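Local coordinates for protein ubiquitin-conjugating enzyme E2-21 kDa (Pichia angusta, PDB 5NL8) that catalyses the covalent attachment of ubiquitin to other proteins as an E2 conjugating enzyme and is probably essential for peroxisome biogenesis, at residues S56-A61 / M108-V113. Residues are numbered along the deposited sequence; the frame is centred on the assembly and turned at random.
Sequences SPFEDA and MPHPNV
Phe58 is the one residue of 56-61 that reaches 108-113: its ring leaves a type I turn, Ser56 to Glu59, and pushes its far end among Met108, Pro109 and His110. The leading atom, Phe58 CZ, sits 3.6 Å from Pro109 O, which meets the ring at its edge, near the plane. Met108 SD and His110 CD2 both approach obliquely from the same side of the ring. Met108 SD lies 3.7 Å from Phe58 CE1, a Met-aromatic contact; the Met108 chain bends twice (chi2 48°, chi3 72°), bringing CE back near Phe58 CD1 and CE1. His110 CD2 lies 3.7 Å from Phe58 CZ, its imidazole edge-on to that atom while the two ring planes are inclined at 40°. His110 ND1 accepts a nearly straight hydrogen bond from Asn112 N (2.9 Å), tilted slightly from the ring plane, and His110 NE2 is hydrogen-bonded to Leu145 O. With Pro111 CD against one face as well, the His110 ring has little freedom to turn. Val175 of helix 168-181 also touches Phe58. Were Phe58 an alanine, Met108 SD and the His110 edge would probably lose their aromatic neighbour, opening a gap between the two loops. Packing slackens quickly beyond this ring: Glu59 and the exposed, poorly ordered Asp60 have no part in it, in contrast to the buried Phe58 end. His110, Pro111 and Asn112 form the His-Pro-Asn motif of the E2 fold, packed here against the loop before strand 62-68, with the His110 side chain about 8 Å from that of Cys121, the predicted thioester-forming cysteine.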
# COMPACT_ATOMS: atom_id res chain seq x y z
N SER A 56 10.52 -9.12 5.71
CA SER A 56 10.92 -8.21 4.65
C SER A 56 11.52 -6.97 5.28
O SER A 56 11.31 -6.71 6.47
CB SER A 56 9.73 -7.86 3.75
OG SER A 56 8.82 -7.01 4.42
N PRO A 57 12.29 -6.18 4.52
CA PRO A 57 12.81 -4.94 5.10
C PRO A 57 11.71 -3.94 5.45
O PRO A 57 11.97 -2.97 6.16
CB PRO A 57 13.73 -4.39 4.01
CG PRO A 57 13.31 -5.09 2.75
CD PRO A 57 12.86 -6.44 3.18
N PHE A 58 10.50 -4.19 4.97
CA PHE A 58 9.37 -3.29 5.23
C PHE A 58 8.61 -3.66 6.51
O PHE A 58 7.64 -2.99 6.86
CB PHE A 58 8.40 -3.30 4.05
CG PHE A 58 9.01 -2.87 2.74
CD1 PHE A 58 9.05 -1.53 2.39
CD2 PHE A 58 9.55 -3.81 1.87
CE1 PHE A 58 9.61 -1.14 1.18
CE2 PHE A 58 10.11 -3.41 0.67
CZ PHE A 58 10.15 -2.08 0.33
N GLU A 59 9.05 -4.71 7.20
CA GLU A 59 8.29 -5.26 8.32
C GLU A 59 8.10 -4.27 9.47
O GLU A 59 8.96 -3.42 9.71
CB GLU A 59 8.95 -6.54 8.85
CG GLU A 59 10.25 -6.31 9.62
CD GLU A 59 10.82 -7.59 10.20
OE1 GLU A 59 11.82 -7.51 10.95
OE2 GLU A 59 10.28 -8.68 9.92
N ASP A 60 6.97 -4.40 10.17
CA ASP A 60 6.65 -3.58 11.34
C ASP A 60 6.66 -2.07 11.05
O ASP A 60 7.25 -1.29 11.80
CB ASP A 60 7.62 -3.89 12.48
CG ASP A 60 7.37 -5.25 13.10
OD1 ASP A 60 6.19 -5.67 13.17
OD2 ASP A 60 8.35 -5.90 13.51
N ALA A 61 6.01 -1.68 9.96
CA ALA A 61 5.80 -0.28 9.64
C ALA A 61 4.56 -0.15 8.78
O ALA A 61 4.22 -1.08 8.05
CB ALA A 61 7.02 0.30 8.93
N MET A 108 7.91 5.81 0.03
CA MET A 108 7.95 4.39 -0.33
C MET A 108 9.03 4.11 -1.38
O MET A 108 8.81 4.28 -2.58
CB MET A 108 6.58 3.92 -0.84
CG MET A 108 6.58 2.53 -1.49
SD MET A 108 7.43 1.25 -0.54
CE MET A 108 6.27 1.01 0.80
N PRO A 109 10.21 3.68 -0.92
CA PRO A 109 11.30 3.26 -1.81
C PRO A 109 11.16 1.79 -2.21
O PRO A 109 11.35 0.89 -1.39
CB PRO A 109 12.55 3.49 -0.97
CG PRO A 109 12.09 3.30 0.43
CD PRO A 109 10.64 3.70 0.49
N HIS A 110 10.82 1.56 -3.47
CA HIS A 110 10.52 0.22 -3.94
C HIS A 110 10.69 0.17 -5.46
O HIS A 110 10.32 1.12 -6.15
CB HIS A 110 9.10 -0.19 -3.54
CG HIS A 110 8.76 -1.61 -3.85
ND1 HIS A 110 8.44 -2.04 -5.13
CD2 HIS A 110 8.68 -2.71 -3.06
CE1 HIS A 110 8.18 -3.34 -5.10
NE2 HIS A 110 8.31 -3.76 -3.86
N PRO A 111 11.26 -0.92 -5.97
CA PRO A 111 11.50 -1.12 -7.40
C PRO A 111 10.28 -0.85 -8.29
O PRO A 111 10.46 -0.36 -9.41
CB PRO A 111 11.91 -2.59 -7.48
CG PRO A 111 12.62 -2.82 -6.19
CD PRO A 111 11.87 -2.00 -5.16
N ASN A 112 9.07 -1.15 -7.81
CA ASN A 112 7.87 -1.00 -8.64
C ASN A 112 7.00 0.20 -8.26
O ASN A 112 5.81 0.23 -8.57
CB ASN A 112 7.03 -2.28 -8.57
CG ASN A 112 7.81 -3.52 -8.97
OD1 ASN A 112 8.13 -4.36 -8.13
ND2 ASN A 112 8.10 -3.65 -10.25
N VAL A 113 7.60 1.18 -7.59
CA VAL A 113 6.87 2.37 -7.16
C VAL A 113 7.57 3.67 -7.55
O VAL A 113 8.77 3.82 -7.34
CB VAL A 113 6.66 2.37 -5.62
CG1 VAL A 113 6.01 3.66 -5.15
CG2 VAL A 113 5.82 1.17 -5.19